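Local coordinates for uncharacterized protein (Thermus thermophilus HB8, PDB 6SCE) that acts as a type III CRISPR defence DNA nuclease that is switched on by cyclic oligoadenylate, at residues P447-L452 against L501-Y506; P288-L293 against G340-R345; R315-L320 against A334-K339. All blocks are in the same frame, centred on the assembly; numbering follows the deposited sequence. Where two conformers were deposited one is given.

Overall arrangement
Along the chain from the N terminus, the loop 288-293 leads into strand 293-297, and strand 316-321 follows after helix 303-312. Contact 3 (315-320 with 334-339) closes first, folding helix 326-338 back onto that strand. Contact 2 (288-293 with 340-345) closes just afterwards, so contact 3 is nested inside its loop; their centres lie about 7 Å apart, and both reach the same parallel part of one sheet. Contact 1 (447-452 with 501-506) comes later, in series, and closes a 48-residue loop that carries helix 473-484. It pairs two helices of the C-terminal region, its centre about 43 Å from that of contact 2.

Contact 1. Residues P447-L452 against L501-Y506; sequences PGLLAL and LEYAVY
Tyr-503 points one edge of its ring at the first turn of helix 447-458, where Leu-449 and Leu-450 receive it. With CG anti to the backbone N (chi1 -176°), the ring reaches out from helix 499-513 across the gap between the helices. Its leading atom is CE2, which lies 3.8 Å from Leu-450 N and 3.9 Å from Leu-450 CA, both near the plane of the ring. The same CE2 is 4.2 Å from Leu-449 CB, so a single ring corner is seated against two successive residues. Leu-450 reaches back: its CG is also anti to the backbone N, and the tip methyl CD1 settles 3.9 Å from Ala-504 CA and 4.2 Å from Ala-504 CB. The small alanine lets this methyl lie almost on the partner backbone, and here the helices come nearest, with the CA atoms of Leu-450 and Ala-504 6.2 Å apart. The axes of the two short segments pass 9.6 Å apart with a signed crossing angle of -133°, about midway between perpendicular and antiparallel. Helix 499-513 packs on strands 519-528 and 551-558 of the C-terminal mixed sheet, in a region whose sequence is consistent with a PD-(D/E)XK-type nuclease domain. Tyr-503 OH gives a hydrogen bond to Arg-444 O, and the ring meets Trp-480 edge-to-face. Leu-449 packs among Phe-476, Phe-479, Trp-480 and Phe-484 of helix 473-484. Across the two segments no hydrogen bond forms; cohesion comes from van der Waals fit and the exclusion of water, while the phenol oxygen has its polar needs met by a backbone carbonyl.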
loop_
_atom_site.group_PDB
_atom_site.type_symbol
_atom_site.label_atom_id
_atom_site.label_comp_id
_atom_site.label_asym_id
_atom_site.label_seq_id
_atom_site.Cartn_x
_atom_site.Cartn_y
_atom_site.Cartn_z
ATOM N N PRO A 447 -30.297 -19.417 12.038
ATOM C CA PRO A 447 -30.187 -19.714 13.482
ATOM C C PRO A 447 -29.968 -21.184 13.842
ATOM O O PRO A 447 -29.167 -21.492 14.742
ATOM C CB PRO A 447 -31.528 -19.224 14.042
ATOM C CG PRO A 447 -31.956 -18.163 13.100
ATOM C CD PRO A 447 -31.514 -18.635 11.744
ATOM N N GLY A 448 -30.669 -22.073 13.142
ATOM C CA GLY A 448 -30.625 -23.504 13.441
ATOM C C GLY A 448 -29.326 -24.146 13.007
ATOM O O GLY A 448 -28.764 -24.972 13.716
ATOM N N LEU A 449 -28.844 -23.761 11.830
ATOM C CA LEU A 449 -27.563 -24.253 11.338
ATOM C C LEU A 449 -26.391 -23.740 12.199
ATOM O O LEU A 449 -25.398 -24.448 12.407
ATOM C CB LEU A 449 -27.404 -23.865 9.867
ATOM C CG LEU A 449 -26.416 -24.629 8.989
ATOM C CD1 LEU A 449 -26.318 -26.104 9.353
ATOM C CD2 LEU A 449 -26.820 -24.458 7.531
ATOM N N LEU A 450 -26.532 -22.526 12.727
ATOM C CA LEU A 450 -25.539 -21.941 13.634
ATOM C C LEU A 450 -25.460 -22.690 14.970
ATOM O O LEU A 450 -24.364 -22.880 15.512
ATOM C CB LEU A 450 -25.854 -20.461 13.898
ATOM C CG LEU A 450 -24.939 -19.772 14.919
ATOM C CD1 LEU A 450 -23.480 -19.819 14.464
ATOM C CD2 LEU A 450 -25.390 -18.343 15.167
ATOM N N ALA A 451 -26.618 -23.075 15.511
ATOM C CA ALA A 451 -26.678 -23.931 16.721
ATOM C C ALA A 451 -25.909 -25.238 16.536
ATOM O O ALA A 451 -25.119 -25.623 17.407
ATOM C CB ALA A 451 -28.122 -24.221 17.100
ATOM N N LEU A 452 -26.121 -25.906 15.403
ATOM C CA LEU A 452 -25.391 -27.141 15.093
ATOM C C LEU A 452 -23.892 -26.884 15.077
ATOM O O LEU A 452 -23.124 -27.492 15.829
ATOM C CB LEU A 452 -25.834 -27.722 13.735
ATOM C CG LEU A 452 -27.025 -28.689 13.739
ATOM C CD1 LEU A 452 -28.136 -28.221 14.675
ATOM C CD2 LEU A 452 -27.548 -28.896 12.323
ATOM N N LEU A 501 -16.302 -23.795 12.548
ATOM C CA LEU A 501 -15.735 -22.545 13.064
ATOM C C LEU A 501 -15.901 -21.399 12.038
ATOM O O LEU A 501 -16.279 -20.286 12.408
ATOM C CB LEU A 501 -14.274 -22.726 13.424
ATOM C CG LEU A 501 -13.588 -21.493 14.020
ATOM C CD1 LEU A 501 -14.289 -20.994 15.275
ATOM C CD2 LEU A 501 -12.139 -21.817 14.326
ATOM N N GLU A 502 -15.639 -21.696 10.765
ATOM C CA GLU A 502 -15.789 -20.710 9.675
ATOM C C GLU A 502 -17.204 -20.195 9.548
ATOM O O GLU A 502 -17.409 -19.004 9.332
ATOM C CB GLU A 502 -15.379 -21.302 8.328
ATOM C CG GLU A 502 -13.905 -21.603 8.199
ATOM C CD GLU A 502 -13.583 -22.390 6.957
ATOM O OE1 GLU A 502 -14.489 -22.570 6.104
ATOM O OE2 GLU A 502 -12.409 -22.800 6.828
ATOM N N TYR A 503 -18.193 -21.083 9.658
ATOM C CA TYR A 503 -19.588 -20.659 9.572
ATOM C C TYR A 503 -20.023 -19.846 10.779
ATOM O O TYR A 503 -20.761 -18.866 10.639
ATOM C CB TYR A 503 -20.533 -21.844 9.395
ATOM C CG TYR A 503 -21.948 -21.384 9.202
ATOM C CD1 TYR A 503 -22.324 -20.733 8.037
ATOM C CD2 TYR A 503 -22.909 -21.562 10.197
ATOM C CE1 TYR A 503 -23.617 -20.290 7.850
ATOM C CE2 TYR A 503 -24.210 -21.115 10.022
ATOM C CZ TYR A 503 -24.561 -20.477 8.843
ATOM O OH TYR A 503 -25.849 -20.024 8.640
ATOM N N ALA A 504 -19.577 -20.253 11.962
ATOM C CA ALA A 504 -19.845 -19.489 13.187
ATOM C C ALA A 504 -19.212 -18.104 13.128
ATOM O O ALA A 504 -19.816 -17.116 13.537
ATOM C CB ALA A 504 -19.304 -20.229 14.401
ATOM N N VAL A 505 -17.971 -18.040 12.667
ATOM C CA VAL A 505 -17.288 -16.756 12.622
ATOM C C VAL A 505 -18.017 -15.847 11.631
ATOM O O VAL A 505 -18.358 -14.724 11.977
ATOM C CB VAL A 505 -15.792 -16.906 12.309
ATOM C CG1 VAL A 505 -15.153 -15.548 11.983
ATOM C CG2 VAL A 505 -15.084 -17.526 13.512
ATOM N N TYR A 506 -18.281 -16.353 10.428
ATOM C CA TYR A 506 -19.040 -15.614 9.428
ATOM C C TYR A 506 -20.403 -15.137 9.921
ATOM O O TYR A 506 -20.830 -14.009 9.614
ATOM C CB TYR A 506 -19.229 -16.448 8.174
ATOM C CG TYR A 506 -20.386 -15.999 7.305
ATOM C CD1 TYR A 506 -20.250 -14.932 6.421
ATOM C CD2 TYR A 506 -21.627 -16.633 7.380
ATOM C CE1 TYR A 506 -21.311 -14.522 5.626
ATOM C CE2 TYR A 506 -22.683 -16.240 6.580
ATOM C CZ TYR A 506 -22.525 -15.176 5.716
ATOM O OH TYR A 506 -23.585 -14.781 4.939
#

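Contact 2. Residues P288-L293 against G340-R345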
loop_
_atom_site.group_PDB
_atom_site.type_symbol
_atom_site.label_atom_id
_atom_site.label_comp_id
_atom_site.label_asym_id
_atom_site.label_seq_id
_atom_site.Cartn_x
_atom_site.Cartn_y
_atom_site.Cartn_z
ATOM N N PRO A 288 -15.082 13.922 -22.901
ATOM C CA PRO A 288 -16.168 13.227 -22.260
ATOM C C PRO A 288 -17.497 13.510 -22.945
ATOM O O PRO A 288 -17.714 14.617 -23.421
ATOM C CB PRO A 288 -16.178 13.818 -20.854
ATOM C CG PRO A 288 -15.598 15.166 -21.017
ATOM C CD PRO A 288 -14.560 15.012 -22.070
ATOM N N GLN A 289 -18.355 12.506 -22.982
ATOM C CA GLN A 289 -19.693 12.632 -23.562
ATOM C C GLN A 289 -20.804 12.566 -22.525
ATOM O O GLN A 289 -21.923 12.997 -22.793
ATOM C CB GLN A 289 -19.901 11.541 -24.603
ATOM C CG GLN A 289 -18.957 11.678 -25.775
ATOM C CD GLN A 289 -19.439 10.929 -26.984
ATOM O OE1 GLN A 289 -19.917 11.536 -27.947
ATOM N NE2 GLN A 289 -19.338 9.599 -26.939
ATOM N N GLU A 290 -20.494 12.068 -21.332
ATOM C CA GLU A 290 -21.506 11.688 -20.362
ATOM C C GLU A 290 -20.937 11.868 -18.956
ATOM O O GLU A 290 -19.803 11.494 -18.712
ATOM C CB GLU A 290 -21.829 10.218 -20.599
ATOM C CG GLU A 290 -23.258 9.814 -20.337
ATOM C CD GLU A 290 -23.536 8.386 -20.760
ATOM O OE1 GLU A 290 -22.596 7.681 -21.191
ATOM O OE2 GLU A 290 -24.705 7.975 -20.658
ATOM N N GLY A 291 -21.706 12.464 -18.056
ATOM C CA GLY A 291 -21.314 12.609 -16.666
ATOM C C GLY A 291 -22.091 11.682 -15.757
ATOM O O GLY A 291 -23.076 11.080 -16.198
ATOM N N PRO A 292 -21.681 11.549 -14.492
ATOM C CA PRO A 292 -20.466 12.173 -13.938
ATOM C C PRO A 292 -19.162 11.537 -14.439
ATOM O O PRO A 292 -19.153 10.398 -14.937
ATOM C CB PRO A 292 -20.592 11.908 -12.430
ATOM C CG PRO A 292 -21.993 11.482 -12.197
ATOM C CD PRO A 292 -22.456 10.845 -13.460
ATOM N N LEU A 293 -18.079 12.284 -14.293
ATOM C CA LEU A 293 -16.735 11.843 -14.603
ATOM C C LEU A 293 -15.954 11.626 -13.325
ATOM O O LEU A 293 -16.124 12.371 -12.356
ATOM C CB LEU A 293 -15.974 12.936 -15.329
ATOM C CG LEU A 293 -16.005 13.033 -16.830
ATOM C CD1 LEU A 293 -17.420 13.106 -17.321
ATOM C CD2 LEU A 293 -15.224 14.262 -17.241
ATOM N N GLY A 340 -20.043 -1.148 -16.113
ATOM C CA GLY A 340 -20.712 -0.390 -17.161
ATOM C C GLY A 340 -20.180 1.020 -17.351
ATOM O O GLY A 340 -20.859 1.856 -17.942
ATOM N N VAL A 341 -18.971 1.290 -16.850
ATOM C CA VAL A 341 -18.378 2.621 -16.923
ATOM C C VAL A 341 -17.466 2.696 -18.120
ATOM O O VAL A 341 -16.669 1.802 -18.307
ATOM C CB VAL A 341 -17.565 2.956 -15.643
ATOM C CG1 VAL A 341 -16.990 4.362 -15.720
ATOM C CG2 VAL A 341 -18.455 2.838 -14.419
ATOM N N ARG A 342 -17.562 3.757 -18.916
ATOM C CA ARG A 342 -16.606 3.950 -20.019
ATOM C C ARG A 342 -15.223 4.342 -19.476
ATOM O O ARG A 342 -15.099 5.304 -18.722
ATOM C CB ARG A 342 -17.061 5.016 -21.000
ATOM C CG ARG A 342 -16.221 5.057 -22.275
ATOM C CD ARG A 342 -16.648 6.168 -23.216
ATOM N NE ARG A 342 -17.833 5.783 -23.969
ATOM C CZ ARG A 342 -19.075 6.237 -23.776
ATOM N NH1 ARG A 342 -19.374 7.163 -22.851
ATOM N NH2 ARG A 342 -20.045 5.758 -24.551
ATOM N N VAL A 343 -14.200 3.611 -19.884
ATOM C CA VAL A 343 -12.844 3.831 -19.380
ATOM C C VAL A 343 -11.929 4.449 -20.434
ATOM O O VAL A 343 -11.856 3.969 -21.557
ATOM C CB VAL A 343 -12.208 2.526 -18.923
ATOM C CG1 VAL A 343 -10.781 2.783 -18.440
ATOM C CG2 VAL A 343 -13.046 1.898 -17.829
ATOM N N HIS A 344 -11.216 5.498 -20.054
ATOM C CA HIS A 344 -10.133 6.046 -20.852
ATOM C C HIS A 344 -8.878 5.979 -19.997
ATOM O O HIS A 344 -8.915 6.314 -18.810
ATOM C CB HIS A 344 -10.427 7.473 -21.204
ATOM C CG HIS A 344 -11.798 7.693 -21.751
ATOM N ND1 HIS A 344 -12.157 7.328 -23.036
ATOM C CD2 HIS A 344 -12.899 8.251 -21.197
ATOM C CE1 HIS A 344 -13.421 7.649 -23.242
ATOM N NE2 HIS A 344 -13.891 8.219 -22.147
ATOM N N ARG A 345 -7.778 5.565 -20.597
ATOM C CA ARG A 345 -6.546 5.366 -19.875
ATOM C C ARG A 345 -5.446 5.914 -20.698
ATOM O O ARG A 345 -5.544 5.925 -21.921
ATOM C CB ARG A 345 -6.294 3.884 -19.639
ATOM C CG ARG A 345 -6.499 3.011 -20.874
ATOM C CD ARG A 345 -6.262 1.544 -20.548
ATOM N NE ARG A 345 -4.848 1.227 -20.636
ATOM C CZ ARG A 345 -4.311 0.037 -20.388
ATOM N NH1 ARG A 345 -5.062 -0.996 -19.999
ATOM N NH2 ARG A 345 -2.998 -0.105 -20.504
#
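At the N-terminal ends of the parallel strands in the mixed sheet of a Rossmann-like domain, consistent with a CARF domain, Glu-290 in the loop before strand 293-297 faces Arg-342, the first residue of strand 342-347. Strand 316-321 runs between those two strands, so the contact spans it by side chains alone; the nearest CA atoms, those of Glu-290 and Arg-342, are 9.2 Å apart. Glu-290 stretches out beyond CG and brings OE1 to 3.7 Å from Arg-342 NH1, a long salt bridge. The oxygen lies at the edge of the guanidinium, near its plane, but the carboxylate is turned 35° from that plane and the two side chains cross at about a right angle, so the groups do not meet as a flat, two-pronged pair. Arg-342 leaves its strand with CG anti to the backbone N and then bends at chi3 (-79°), which swings the guanidinium round toward the loop. Gln-289 reaches the same neighbourhood without bonding: its NE2 is 4.6 Å from Arg-342 NH2. Just before the strand, Gly-340 with positive phi is the C-prime residue of a Schellman motif that ends helix 326-338 and turns the chain into strand 342-347. Glu-316 binds both sides more firmly, its OE1 hydrogen-bonded to His-344 NE2 and its OE2 to Gln-289 N, and it also stands in a long, weak ion pair with Arg-342. Arg-342 NH1 therefore has two carboxylates near it, in directions about a right angle apart, and neither grips it closely. At so exposed a place the Glu-290 pairing is likely to be partly screened by solvent and to act as a loose tether between loop and edge strand.

Contact 3. Residues R315-L320 against A334-K339; sequences REVYLL and AFFRGK
Strand 316-320 lies beneath the last turns of helix 326-338, with the CA atoms of Val-317 and Phe-336 nearest each other at 7.7 Å. Phe-336 drops its ring onto the strand, and Val-317 presents both methyls to one face. CG1, placed between the backbone N and the carbonyl carbon (chi1 61°), makes a CH-pi contact 4.1 Å from the centroid of the Phe-336 ring, 27° off the normal, and comes to 3.7 Å from Phe-336 CG. CG2 sits 4.2 Å above the same face, over its centre. Two residues along, Leu-319 CD1 meets Phe-336 CD2 at 4.1 Å, slantwise to the ring. On the opposite face lies Phe-335 CD2, so the ring is clamped from both sides. Replacing Phe-336 by alanine would probably leave a gap under the helix and deprive the Val-317 methyls and Leu-319 of their shared partner. Val-343 of the next strand, 342-347, touches both Val-317 and Phe-336, and Leu-294 of strand 293-297 adjoins Val-317 too. The contact thus lies in the core of a beta-alpha-beta crossover, where helix 326-338 covers strand 316-321 and its edge neighbour 342-347.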
loop_
_atom_site.group_PDB
_atom_site.type_symbol
_atom_site.label_atom_id
_atom_site.label_comp_id
_atom_site.label_asym_id
_atom_site.label_seq_id
_atom_site.Cartn_x
_atom_site.Cartn_y
_atom_site.Cartn_z
ATOM N N ARG A 315 -20.051 7.721 -15.004
ATOM C CA ARG A 315 -20.356 7.089 -16.278
ATOM C C ARG A 315 -19.090 6.973 -17.140
ATOM O O ARG A 315 -19.010 6.108 -17.995
ATOM C CB ARG A 315 -21.467 7.857 -17.008
ATOM C CG ARG A 315 -22.797 7.877 -16.256
ATOM C CD ARG A 315 -23.950 8.318 -17.158
ATOM N NE ARG A 315 -25.277 8.030 -16.611
ATOM C CZ ARG A 315 -25.962 8.850 -15.819
ATOM N NH1 ARG A 315 -25.449 10.014 -15.460
ATOM N NH2 ARG A 315 -27.169 8.499 -15.386
ATOM N N GLU A 316 -18.107 7.851 -16.912
ATOM C CA GLU A 316 -16.808 7.781 -17.580
ATOM C C GLU A 316 -15.697 7.997 -16.542
ATOM O O GLU A 316 -15.826 8.835 -15.646
ATOM C CB GLU A 316 -16.660 8.840 -18.682
ATOM C CG GLU A 316 -17.749 8.799 -19.745
ATOM C CD GLU A 316 -17.375 9.488 -21.040
ATOM O OE1 GLU A 316 -16.215 9.402 -21.494
ATOM O OE2 GLU A 316 -18.271 10.108 -21.633
ATOM N N VAL A 317 -14.633 7.227 -16.679
ATOM C CA VAL A 317 -13.503 7.321 -15.793
ATOM C C VAL A 317 -12.256 7.497 -16.633
ATOM O O VAL A 317 -12.099 6.874 -17.681
ATOM C CB VAL A 317 -13.419 6.124 -14.825
ATOM C CG1 VAL A 317 -13.253 4.809 -15.560
ATOM C CG2 VAL A 317 -12.273 6.322 -13.843
ATOM N N TYR A 318 -11.385 8.379 -16.183
ATOM C CA TYR A 318 -10.117 8.617 -16.841
ATOM C C TYR A 318 -9.033 8.218 -15.875
ATOM O O TYR A 318 -9.013 8.746 -14.774
ATOM C CB TYR A 318 -9.960 10.087 -17.170
ATOM C CG TYR A 318 -10.897 10.579 -18.265
ATOM C CD1 TYR A 318 -12.218 10.870 -17.987
ATOM C CD2 TYR A 318 -10.434 10.777 -19.570
ATOM C CE1 TYR A 318 -13.077 11.331 -18.984
ATOM C CE2 TYR A 318 -11.283 11.222 -20.569
ATOM C CZ TYR A 318 -12.602 11.498 -20.280
ATOM O OH TYR A 318 -13.460 11.966 -21.269
ATOM N N LEU A 319 -8.203 7.258 -16.271
ATOM C CA LEU A 319 -7.205 6.642 -15.419
ATOM C C LEU A 319 -5.822 6.849 -16.010
ATOM O O LEU A 319 -5.585 6.467 -17.153
ATOM C CB LEU A 319 -7.481 5.145 -15.253
ATOM C CG LEU A 319 -8.808 4.731 -14.648
ATOM C CD1 LEU A 319 -9.018 3.233 -14.685
ATOM C CD2 LEU A 319 -8.899 5.269 -13.215
ATOM N N LEU A 320 -4.915 7.471 -15.255
ATOM C CA LEU A 320 -3.544 7.687 -15.688
ATOM C C LEU A 320 -2.571 7.033 -14.761
ATOM O O LEU A 320 -2.718 7.125 -13.551
ATOM C CB LEU A 320 -3.230 9.188 -15.744
ATOM C CG LEU A 320 -4.041 10.050 -16.701
ATOM C CD1 LEU A 320 -3.609 11.520 -16.637
ATOM C CD2 LEU A 320 -3.918 9.536 -18.109
ATOM N N ALA A 334 -10.614 -3.102 -16.117
ATOM C CA ALA A 334 -11.540 -4.235 -16.187
ATOM C C ALA A 334 -12.659 -4.050 -15.156
ATOM O O ALA A 334 -13.838 -4.306 -15.427
ATOM C CB ALA A 334 -10.802 -5.527 -15.946
ATOM N N PHE A 335 -12.287 -3.569 -13.970
ATOM C CA PHE A 335 -13.259 -3.322 -12.937
ATOM C C PHE A 335 -14.311 -2.314 -13.358
ATOM O O PHE A 335 -15.533 -2.563 -13.201
ATOM C CB PHE A 335 -12.606 -2.856 -11.642
ATOM C CG PHE A 335 -13.602 -2.364 -10.645
ATOM C CD1 PHE A 335 -14.384 -3.270 -9.946
ATOM C CD2 PHE A 335 -13.812 -1.005 -10.463
ATOM C CE1 PHE A 335 -15.336 -2.824 -9.043
ATOM C CE2 PHE A 335 -14.771 -0.561 -9.565
ATOM C CZ PHE A 335 -15.525 -1.477 -8.849
ATOM N N PHE A 336 -13.860 -1.179 -13.894
ATOM C CA PHE A 336 -14.776 -0.128 -14.285
ATOM C C PHE A 336 -15.612 -0.545 -15.498
ATOM O O PHE A 336 -16.812 -0.319 -15.514
ATOM C CB PHE A 336 -14.049 1.196 -14.516
ATOM C CG PHE A 336 -13.676 1.918 -13.232
ATOM C CD1 PHE A 336 -14.636 2.583 -12.492
ATOM C CD2 PHE A 336 -12.373 1.938 -12.790
ATOM C CE1 PHE A 336 -14.301 3.258 -11.334
ATOM C CE2 PHE A 336 -12.033 2.594 -11.629
ATOM C CZ PHE A 336 -13.000 3.243 -10.891
ATOM N N ARG A 337 -15.002 -1.214 -16.468
ATOM C CA ARG A 337 -15.788 -1.741 -17.598
ATOM C C ARG A 337 -16.858 -2.725 -17.146
ATOM O O ARG A 337 -17.972 -2.702 -17.668
ATOM C CB ARG A 337 -14.903 -2.431 -18.621
ATOM C CG ARG A 337 -14.098 -1.490 -19.505
ATOM C CD ARG A 337 -13.283 -2.337 -20.473
ATOM N NE ARG A 337 -12.274 -1.597 -21.228
ATOM C CZ ARG A 337 -12.499 -0.974 -22.381
ATOM N NH1 ARG A 337 -13.714 -0.966 -22.928
ATOM N NH2 ARG A 337 -11.502 -0.347 -22.993
ATOM N N GLY A 338 -16.529 -3.565 -16.164
ATOM C CA GLY A 338 -17.487 -4.534 -15.611
ATOM C C GLY A 338 -18.673 -3.874 -14.935
ATOM O O GLY A 338 -19.739 -4.464 -14.841
ATOM N N LYS A 339 -18.488 -2.639 -14.464
ATOM C CA LYS A 339 -19.548 -1.858 -13.831
ATOM C C LYS A 339 -20.272 -0.946 -14.815
ATOM O O LYS A 339 -21.013 -0.054 -14.393
ATOM C CB LYS A 339 -18.970 -1.020 -12.676
ATOM C CG LYS A 339 -18.416 -1.839 -11.527
ATOM C CD LYS A 339 -19.495 -2.748 -10.936
ATOM C CE LYS A 339 -19.147 -3.252 -9.550
ATOM N NZ LYS A 339 -20.270 -4.071 -9.006
#